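Local coordinates for protein PvdO (Pseudomonas aeruginosa, PDB 5HHA) that is a calcium-binding, probably periplasmic protein that probably takes part in maturation of the pyoverdine chromophore and has a fold related to formylglycine-generating enzymes, at residues R123-C128 with G215-W220; P170-E175 with A182-T187; D192-T197 with G201-N206. All blocks are in the same frame, centred on the assembly; numbering follows the deposited sequence.

Interaction 1. Residues R123-C128 with G215-W220; sequences RQPAVC and GNVYEW
The carboxamide of Asn-216 carries the ring of Pro-125 on one face: Pro-125 CG stands almost directly above Asn-216 ND2, 3.3 Å away, and Pro-125 CD lies over the same face at 3.6 Å from ND2. These ring carbons rest on the amide by van der Waals contact. The amide's polar needs are met in other directions, with OD1 accepting from the backbone N of Ser-198 and from ND2 of Asn-186. Next along the chain, Val-217 reaches across with both branches. Its CG1, anti to the carbonyl carbon (chi1 -68°), meets CG1 of Val-127 at 3.7 Å, while its CG2 lies 3.9 Å from CB of Pro-125. The backbone helps to present this pair: Asn-216 has a positive phi of 81° and a psi of -76°, and the weak bond from Val-217 N to Gly-215 O makes a classic gamma turn just before strand 218-221. On the other side, the loop ahead of helix 131-145 is tied down by backbone bonds of Gln-124 and Ala-126 to Ala-86 and Val-84. All four touching residues are buried, and the direct contact between the two segments is van der Waals packing, with no polar bond between them. The contact thus packs an apolar patch against one face of the Asn-216 amide, whose oxygen acts in the second shell of calcium by holding the ligand Asn-186.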
loop_
_atom_site.group_PDB
_atom_site.type_symbol
_atom_site.label_atom_id
_atom_site.label_comp_id
_atom_site.label_asym_id
_atom_site.label_seq_id
_atom_site.Cartn_x
_atom_site.Cartn_y
_atom_site.Cartn_z
ATOM N N ARG A 123 0.917 11.100 -12.099
ATOM C CA ARG A 123 0.169 9.890 -11.794
ATOM C C ARG A 123 1.052 8.758 -11.300
ATOM O O ARG A 123 0.528 7.703 -10.969
ATOM C CB ARG A 123 -0.622 9.415 -13.005
ATOM C CG ARG A 123 -1.554 10.487 -13.539
ATOM C CD ARG A 123 -2.959 10.122 -13.393
ATOM N NE ARG A 123 -3.403 10.544 -12.088
ATOM C CZ ARG A 123 -4.212 9.848 -11.305
ATOM N NH1 ARG A 123 -4.685 8.665 -11.696
ATOM N NH2 ARG A 123 -4.547 10.366 -10.130
ATOM N N GLN A 124 2.356 8.954 -11.211
ATOM C CA GLN A 124 3.164 7.954 -10.518
ATOM C C GLN A 124 2.891 8.095 -9.017
ATOM O O GLN A 124 2.424 9.121 -8.542
ATOM C CB GLN A 124 4.640 8.148 -10.824
ATOM C CG GLN A 124 5.095 7.415 -12.091
ATOM C CD GLN A 124 6.424 7.932 -12.597
ATOM O OE1 GLN A 124 7.489 7.527 -12.150
ATOM N NE2 GLN A 124 6.373 8.847 -13.554
ATOM N N PRO A 125 3.178 7.041 -8.229
ATOM C CA PRO A 125 2.900 7.129 -6.790
ATOM C C PRO A 125 3.716 8.205 -6.091
ATOM O O PRO A 125 4.908 8.399 -6.364
ATOM C CB PRO A 125 3.305 5.746 -6.253
ATOM C CG PRO A 125 3.281 4.854 -7.433
ATOM C CD PRO A 125 3.646 5.707 -8.626
ATOM N N ALA A 126 3.082 8.871 -5.136
ATOM C CA ALA A 126 3.805 9.693 -4.175
ATOM C C ALA A 126 4.782 8.815 -3.403
ATOM O O ALA A 126 4.452 7.682 -2.988
ATOM C CB ALA A 126 2.841 10.335 -3.210
ATOM N N VAL A 127 5.980 9.319 -3.182
ATOM C CA VAL A 127 6.996 8.634 -2.402
ATOM C C VAL A 127 7.735 9.688 -1.557
ATOM O O VAL A 127 7.341 10.866 -1.531
ATOM C CB VAL A 127 7.975 7.871 -3.326
ATOM C CG1 VAL A 127 7.266 6.711 -4.023
ATOM C CG2 VAL A 127 8.648 8.809 -4.351
ATOM N N CYS A 128 8.791 9.271 -0.865
ATOM C CA CYS A 128 9.652 10.205 -0.143
ATOM C C CYS A 128 8.895 10.897 0.965
ATOM O O CYS A 128 9.190 12.055 1.306
ATOM C CB CYS A 128 10.320 11.188 -1.119
ATOM S SG CYS A 128 11.530 10.395 -2.177
ATOM N N GLY A 215 2.865 -4.488 -6.679
ATOM C CA GLY A 215 4.104 -3.877 -7.126
ATOM C C GLY A 215 4.059 -2.361 -7.015
ATOM O O GLY A 215 3.229 -1.775 -6.297
ATOM N N ASN A 216 4.968 -1.739 -7.748
ATOM C CA ASN A 216 5.089 -0.289 -7.866
ATOM C C ASN A 216 5.848 0.295 -6.674
ATOM O O ASN A 216 7.020 0.644 -6.807
ATOM C CB ASN A 216 3.752 0.400 -8.192
ATOM C CG ASN A 216 3.911 1.532 -9.195
ATOM O OD1 ASN A 216 4.984 1.727 -9.746
ATOM N ND2 ASN A 216 2.827 2.265 -9.445
ATOM N N VAL A 217 5.205 0.399 -5.503
ATOM C CA VAL A 217 5.866 0.843 -4.290
ATOM C C VAL A 217 5.372 0.050 -3.098
ATOM O O VAL A 217 4.232 -0.419 -3.072
ATOM C CB VAL A 217 5.591 2.362 -3.998
ATOM C CG1 VAL A 217 6.262 3.245 -5.022
ATOM C CG2 VAL A 217 4.117 2.694 -3.950
ATOM N N TYR A 218 6.238 -0.074 -2.101
ATOM C CA TYR A 218 5.748 -0.416 -0.754
ATOM C C TYR A 218 4.826 0.687 -0.255
ATOM O O TYR A 218 4.835 1.805 -0.792
ATOM C CB TYR A 218 6.932 -0.534 0.208
ATOM C CG TYR A 218 7.519 -1.924 0.316
ATOM C CD1 TYR A 218 7.020 -2.817 1.255
ATOM C CD2 TYR A 218 8.569 -2.343 -0.493
ATOM C CE1 TYR A 218 7.553 -4.082 1.407
ATOM C CE2 TYR A 218 9.113 -3.623 -0.344
ATOM C CZ TYR A 218 8.581 -4.486 0.604
ATOM O OH TYR A 218 9.099 -5.767 0.830
ATOM N N GLU A 219 4.075 0.391 0.794
ATOM C CA GLU A 219 3.111 1.317 1.355
ATOM C C GLU A 219 3.181 1.305 2.860
ATOM O O GLU A 219 3.173 0.235 3.484
ATOM C CB GLU A 219 1.689 0.912 0.994
ATOM C CG GLU A 219 1.388 0.986 -0.493
ATOM C CD GLU A 219 0.121 0.260 -0.863
ATOM O OE1 GLU A 219 -0.714 -0.001 0.037
ATOM O OE2 GLU A 219 -0.061 -0.040 -2.067
ATOM N N TRP A 220 3.159 2.488 3.468
ATOM C CA TRP A 220 2.959 2.567 4.897
ATOM C C TRP A 220 1.587 2.013 5.293
ATOM O O TRP A 220 0.593 2.254 4.604
ATOM C CB TRP A 220 2.998 4.022 5.364
ATOM C CG TRP A 220 4.312 4.691 5.209
ATOM C CD1 TRP A 220 4.618 5.645 4.291
ATOM C CD2 TRP A 220 5.507 4.477 5.988
ATOM N NE1 TRP A 220 5.921 6.049 4.459
ATOM C CE2 TRP A 220 6.489 5.343 5.478
ATOM C CE3 TRP A 220 5.845 3.630 7.049
ATOM C CZ2 TRP A 220 7.769 5.413 6.007
ATOM C CZ3 TRP A 220 7.121 3.702 7.570
ATOM C CH2 TRP A 220 8.073 4.580 7.038
#

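Interaction 2. Residues P170-E175 with A182-T187; sequences PFPFDE and AKHANT. With CA (calcium ion), chain C.
Phe-171 swings its ring between the backbone N and the carbonyl carbon (chi1 45°), while the imidazole of His-184 is set anti to its own carbonyl carbon (chi1 -67°); these turns lay the two rings nearly parallel but slid far apart. Each ring therefore covers the other's CB: His-184 CB sits 3.4 Å from the centroid of the Phe-171 ring, and Phe-171 CB lies 3.5 Å from the centroid of the His-184 ring. This is a reciprocal pair of CH-pi contacts, with the ring atoms closest at 3.4 Å between the two CG atoms. Further on, the carboxylate of Asp-174 turns to the backbone of the other segment. Its OD1 accepts from Lys-183 N at 3.0 Å, with an N-H...O angle of 160°, on the syn side, somewhat out of the carboxylate plane; OD2 takes a weaker bond from Ala-182 N and a second partner in Ser-180 OG. Lys-183 bends off, its NZ 6.9 Å from Asp-174 OD2, too far for a salt bridge. Backbone amides and a serine thus anchor the carboxylate, which would be expected to stay ionised, and the bonds tie the start of 182-187 to 170-175, a few residues ahead of the calcium ligands Asn-186 OD1 and Thr-187 O.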
loop_
_atom_site.group_PDB
_atom_site.type_symbol
_atom_site.label_atom_id
_atom_site.label_comp_id
_atom_site.label_asym_id
_atom_site.label_seq_id
_atom_site.Cartn_x
_atom_site.Cartn_y
_atom_site.Cartn_z
ATOM N N PRO A 170 -3.692 -12.733 -6.807
ATOM C CA PRO A 170 -5.078 -12.843 -7.283
ATOM C C PRO A 170 -5.191 -12.967 -8.805
ATOM O O PRO A 170 -6.324 -13.063 -9.312
ATOM C CB PRO A 170 -5.712 -11.542 -6.778
ATOM C CG PRO A 170 -4.581 -10.558 -6.766
ATOM C CD PRO A 170 -3.356 -11.366 -6.360
ATOM N N PHE A 171 -4.077 -13.038 -9.512
ATOM C CA PHE A 171 -4.018 -13.105 -10.959
ATOM C C PHE A 171 -3.115 -14.266 -11.307
ATOM O O PHE A 171 -2.310 -14.704 -10.478
ATOM C CB PHE A 171 -3.460 -11.799 -11.539
ATOM C CG PHE A 171 -2.248 -11.285 -10.825
ATOM C CD1 PHE A 171 -1.017 -11.862 -11.039
ATOM C CD2 PHE A 171 -2.347 -10.234 -9.920
ATOM C CE1 PHE A 171 0.095 -11.391 -10.380
ATOM C CE2 PHE A 171 -1.232 -9.758 -9.249
ATOM C CZ PHE A 171 -0.026 -10.346 -9.477
ATOM N N PRO A 172 -3.227 -14.769 -12.538
ATOM C CA PRO A 172 -2.349 -15.849 -12.979
ATOM C C PRO A 172 -0.942 -15.345 -13.302
ATOM O O PRO A 172 -0.738 -14.174 -13.594
ATOM C CB PRO A 172 -3.034 -16.349 -14.261
ATOM C CG PRO A 172 -3.768 -15.188 -14.752
ATOM C CD PRO A 172 -4.229 -14.423 -13.567
ATOM N N PHE A 173 0.030 -16.244 -13.258
ATOM C CA PHE A 173 1.365 -15.960 -13.762
ATOM C C PHE A 173 1.342 -15.679 -15.257
ATOM O O PHE A 173 0.469 -16.180 -15.991
ATOM C CB PHE A 173 2.298 -17.146 -13.491
ATOM C CG PHE A 173 2.692 -17.286 -12.041
ATOM C CD1 PHE A 173 3.429 -16.311 -11.404
ATOM C CD2 PHE A 173 2.320 -18.397 -11.333
ATOM C CE1 PHE A 173 3.798 -16.451 -10.067
ATOM C CE2 PHE A 173 2.672 -18.535 -10.004
ATOM C CZ PHE A 173 3.407 -17.550 -9.380
ATOM N N ASP A 174 2.293 -14.897 -15.720
ATOM C CA ASP A 174 2.415 -14.656 -17.145
ATOM C C ASP A 174 2.655 -15.975 -17.851
ATOM O O ASP A 174 3.433 -16.816 -17.394
ATOM C CB ASP A 174 3.645 -13.806 -17.465
ATOM C CG ASP A 174 3.633 -12.385 -16.867
ATOM O OD1 ASP A 174 2.617 -11.897 -16.356
ATOM O OD2 ASP A 174 4.711 -11.760 -16.949
ATOM N N GLU A 175 2.047 -16.155 -19.012
ATOM C CA GLU A 175 2.349 -17.305 -19.855
ATOM C C GLU A 175 3.801 -17.235 -20.306
ATOM O O GLU A 175 4.307 -16.159 -20.585
ATOM C CB GLU A 175 1.426 -17.303 -21.079
ATOM C CG GLU A 175 -0.002 -17.689 -20.745
ATOM C CD GLU A 175 -0.120 -19.124 -20.252
ATOM O OE1 GLU A 175 0.478 -20.025 -20.876
ATOM O OE2 GLU A 175 -0.802 -19.353 -19.230
ATOM N N ALA A 182 4.768 -9.742 -14.767
ATOM C CA ALA A 182 4.920 -8.490 -15.507
ATOM C C ALA A 182 3.667 -8.011 -16.233
ATOM O O ALA A 182 3.601 -6.826 -16.593
ATOM C CB ALA A 182 6.042 -8.626 -16.478
ATOM N N LYS A 183 2.683 -8.876 -16.449
ATOM C CA LYS A 183 1.383 -8.434 -16.974
ATOM C C LYS A 183 0.473 -7.835 -15.912
ATOM O O LYS A 183 -0.543 -7.221 -16.236
ATOM C CB LYS A 183 0.650 -9.589 -17.682
ATOM C CG LYS A 183 1.321 -10.052 -18.964
ATOM C CD LYS A 183 1.396 -8.942 -19.999
ATOM C CE LYS A 183 1.993 -9.441 -21.307
ATOM N NZ LYS A 183 1.962 -8.384 -22.363
ATOM N N HIS A 184 0.811 -8.022 -14.630
ATOM C CA HIS A 184 -0.019 -7.560 -13.533
ATOM C C HIS A 184 0.637 -6.648 -12.517
ATOM O O HIS A 184 -0.063 -6.095 -11.697
ATOM C CB HIS A 184 -0.642 -8.764 -12.827
ATOM C CG HIS A 184 -1.622 -9.487 -13.683
ATOM N ND1 HIS A 184 -2.955 -9.133 -13.797
ATOM C CD2 HIS A 184 -1.424 -10.507 -14.543
ATOM C CE1 HIS A 184 -3.533 -9.925 -14.682
ATOM N NE2 HIS A 184 -2.630 -10.768 -15.143
ATOM N N ALA A 185 1.953 -6.501 -12.541
ATOM C CA ALA A 185 2.603 -5.692 -11.525
ATOM C C ALA A 185 3.943 -5.199 -11.966
ATOM O O ALA A 185 4.637 -5.837 -12.729
ATOM C CB ALA A 185 2.767 -6.516 -10.251
ATOM N N ASN A 186 4.332 -4.058 -11.415
ATOM C CA ASN A 186 5.626 -3.452 -11.672
ATOM C C ASN A 186 6.657 -3.818 -10.614
ATOM O O ASN A 186 6.539 -3.396 -9.462
ATOM C CB ASN A 186 5.470 -1.922 -11.751
ATOM C CG ASN A 186 6.763 -1.205 -12.061
ATOM O OD1 ASN A 186 7.724 -1.799 -12.518
ATOM N ND2 ASN A 186 6.766 0.102 -11.893
ATOM N N THR A 187 7.607 -4.663 -10.989
ATOM C CA THR A 187 8.654 -5.119 -10.085
ATOM C C THR A 187 9.985 -4.922 -10.777
ATOM O O THR A 187 10.036 -4.238 -11.804
ATOM C CB THR A 187 8.462 -6.573 -9.608
ATOM O OG1 THR A 187 8.680 -7.496 -10.687
ATOM C CG2 THR A 187 7.080 -6.734 -9.014
HETATM CA CA CA C . 9.625 -2.763 -13.576
HETATM O O HOH W 1 10.996 -1.565 -12.059
#

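Interaction 3. Residues D192-T197 with G201-N206; sequences DGYNFT and GSFPPN. With CA (calcium ion), chain C.
Asp-192 starts with CB resting 4.1 Å from CZ of the Phe-203 ring, then turns its CG toward calcium, and both carboxylate oxygens bind the ion, OD1 at 2.4 Å and OD2 at 2.5 Å from the metal. OD1 does double duty: it also accepts from Tyr-194 N at 3.0 Å, nearly along its own C-O axis. The backbone O of Asp-192 lies at the edge of the Phe-203 ring, 3.7 Å from CZ. That same CZ also meets Tyr-194 CE1 at 3.8 Å, as the side chains of Tyr-194 and Phe-203 run past one another from opposite ends. At the far end of the tyrosine, water 2 lies in the plane of the ring, 2.8 Å from Tyr-194 OH, and donates to Ser-202 O, bridging the segments; the hydroxyl of Ser-202 is bonded instead to Pro-199 O. Gly-193, at a positive phi, lies between the two ligands Asp-192 and Tyr-194. Asn-186 OD1, Thr-187 O, Gly-189 O and water 1, which donates to Asn-195 O, complete the shell of seven begun by Asp-192 OD1, OD2 and Tyr-194 O: a calcium-binding loop built on an Asx turn, with a bidentate aspartate.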
loop_
_atom_site.group_PDB
_atom_site.type_symbol
_atom_site.label_atom_id
_atom_site.label_comp_id
_atom_site.label_asym_id
_atom_site.label_seq_id
_atom_site.Cartn_x
_atom_site.Cartn_y
_atom_site.Cartn_z
ATOM N N ASP A 192 8.195 -5.424 -17.430
ATOM C CA ASP A 192 6.856 -4.871 -17.241
ATOM C C ASP A 192 6.645 -3.480 -17.854
ATOM O O ASP A 192 5.548 -2.947 -17.713
ATOM C CB ASP A 192 6.522 -4.821 -15.752
ATOM C CG ASP A 192 7.577 -4.111 -14.962
ATOM O OD1 ASP A 192 8.066 -3.044 -15.415
ATOM O OD2 ASP A 192 7.976 -4.622 -13.891
ATOM N N GLY A 193 7.668 -2.956 -18.528
ATOM C CA GLY A 193 7.589 -1.658 -19.155
ATOM C C GLY A 193 8.248 -0.508 -18.425
ATOM O O GLY A 193 8.371 0.590 -19.019
ATOM N N TYR A 194 8.666 -0.693 -17.169
ATOM C CA TYR A 194 9.095 0.447 -16.339
ATOM C C TYR A 194 10.330 0.103 -15.538
ATOM O O TYR A 194 10.361 -0.930 -14.863
ATOM C CB TYR A 194 7.958 0.870 -15.390
ATOM C CG TYR A 194 6.643 1.057 -16.096
ATOM C CD1 TYR A 194 5.787 0.002 -16.293
ATOM C CD2 TYR A 194 6.275 2.299 -16.628
ATOM C CE1 TYR A 194 4.622 0.152 -16.957
ATOM C CE2 TYR A 194 5.098 2.453 -17.295
ATOM C CZ TYR A 194 4.273 1.382 -17.472
ATOM O OH TYR A 194 3.094 1.572 -18.182
ATOM N N ASN A 195 11.337 0.953 -15.551
ATOM C CA ASN A 195 12.485 0.778 -14.684
ATOM C C ASN A 195 12.209 1.231 -13.268
ATOM O O ASN A 195 12.646 0.578 -12.335
ATOM C CB ASN A 195 13.700 1.554 -15.183
ATOM C CG ASN A 195 14.128 1.151 -16.576
ATOM O OD1 ASN A 195 14.409 2.025 -17.452
ATOM N ND2 ASN A 195 14.209 -0.139 -16.812
ATOM N N PHE A 196 11.561 2.377 -13.123
ATOM C CA PHE A 196 11.162 2.895 -11.825
ATOM C C PHE A 196 9.658 2.706 -11.673
ATOM O O PHE A 196 9.127 1.709 -12.145
ATOM C CB PHE A 196 11.636 4.344 -11.672
ATOM C CG PHE A 196 13.105 4.489 -11.912
ATOM C CD1 PHE A 196 14.007 4.169 -10.931
ATOM C CD2 PHE A 196 13.576 4.873 -13.156
ATOM C CE1 PHE A 196 15.372 4.279 -11.157
ATOM C CE2 PHE A 196 14.947 4.990 -13.398
ATOM C CZ PHE A 196 15.830 4.691 -12.405
ATOM N N THR A 197 8.957 3.605 -10.982
ATOM C CA THR A 197 7.509 3.427 -10.810
ATOM C C THR A 197 6.765 3.674 -12.123
ATOM O O THR A 197 7.301 4.307 -13.064
ATOM C CB THR A 197 6.956 4.321 -9.708
ATOM O OG1 THR A 197 7.301 5.676 -10.025
ATOM C CG2 THR A 197 7.527 3.951 -8.351
ATOM N N GLY A 201 -2.340 2.323 -11.868
ATOM C CA GLY A 201 -3.331 1.689 -12.717
ATOM C C GLY A 201 -2.824 1.262 -14.086
ATOM O O GLY A 201 -3.624 1.176 -15.030
ATOM N N SER A 202 -1.531 0.998 -14.244
ATOM C CA SER A 202 -0.966 0.591 -15.525
ATOM C C SER A 202 -1.140 -0.907 -15.784
ATOM O O SER A 202 -0.745 -1.392 -16.863
ATOM C CB SER A 202 0.507 0.963 -15.620
ATOM O OG SER A 202 0.659 2.375 -15.632
ATOM N N PHE A 203 -1.731 -1.622 -14.829
ATOM C CA PHE A 203 -1.959 -3.068 -14.943
ATOM C C PHE A 203 -3.399 -3.321 -14.497
ATOM O O PHE A 203 -4.036 -2.441 -13.911
ATOM C CB PHE A 203 -0.962 -3.845 -14.054
ATOM C CG PHE A 203 0.467 -3.483 -14.323
ATOM C CD1 PHE A 203 1.081 -2.448 -13.651
ATOM C CD2 PHE A 203 1.191 -4.129 -15.313
ATOM C CE1 PHE A 203 2.393 -2.073 -13.967
ATOM C CE2 PHE A 203 2.475 -3.773 -15.604
ATOM C CZ PHE A 203 3.081 -2.738 -14.944
ATOM N N PRO A 204 -3.933 -4.524 -14.726
ATOM C CA PRO A 204 -5.338 -4.752 -14.393
ATOM C C PRO A 204 -5.605 -4.725 -12.908
ATOM O O PRO A 204 -4.688 -4.994 -12.099
ATOM C CB PRO A 204 -5.604 -6.163 -14.938
ATOM C CG PRO A 204 -4.620 -6.312 -16.067
ATOM C CD PRO A 204 -3.388 -5.605 -15.569
ATOM N N PRO A 205 -6.835 -4.413 -12.520
ATOM C CA PRO A 205 -7.190 -4.416 -11.110
ATOM C C PRO A 205 -7.498 -5.822 -10.635
ATOM O O PRO A 205 -7.695 -6.730 -11.467
ATOM C CB PRO A 205 -8.446 -3.555 -11.077
ATOM C CG PRO A 205 -9.099 -3.849 -12.383
ATOM C CD PRO A 205 -7.975 -4.024 -13.377
ATOM N N ASN A 206 -7.545 -6.013 -9.326
ATOM C CA ASN A 206 -8.040 -7.264 -8.785
ATOM C C ASN A 206 -9.565 -7.223 -8.660
ATOM O O ASN A 206 -10.212 -6.264 -9.104
ATOM C CB ASN A 206 -7.332 -7.618 -7.471
ATOM C CG ASN A 206 -7.678 -6.683 -6.327
ATOM O OD1 ASN A 206 -8.666 -5.948 -6.345
ATOM N ND2 ASN A 206 -6.856 -6.742 -5.281
HETATM CA CA CA C . 9.625 -2.763 -13.576
HETATM O O HOH W 2 1.531 -0.766 -18.420
HETATM O O HOH W 1 10.996 -1.565 -12.059
#

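Overall arrangement
All three contacts lie in one domain, and most of their segments belong to the long irregular stretch between helix 154-162 and strand 218-221. Interaction 1 closes a large loop of the chain, within which interactions 2 and 3 follow one another in series. Interactions 2 and 3 have centres about 9 Å apart and share the calcium ion and water 1; interaction 1 lies deeper, with its centre about 12 Å from that of interaction 3 and 18 Å from that of interaction 2. Asn-186 bonds to both Asn-216 and Phe-196, while Thr-197 packs on Pro-125 and Val-217. This is consistent with calcium ordering a coil-rich region, which Asn-186 and Asn-216 link to the start of strand 218-221.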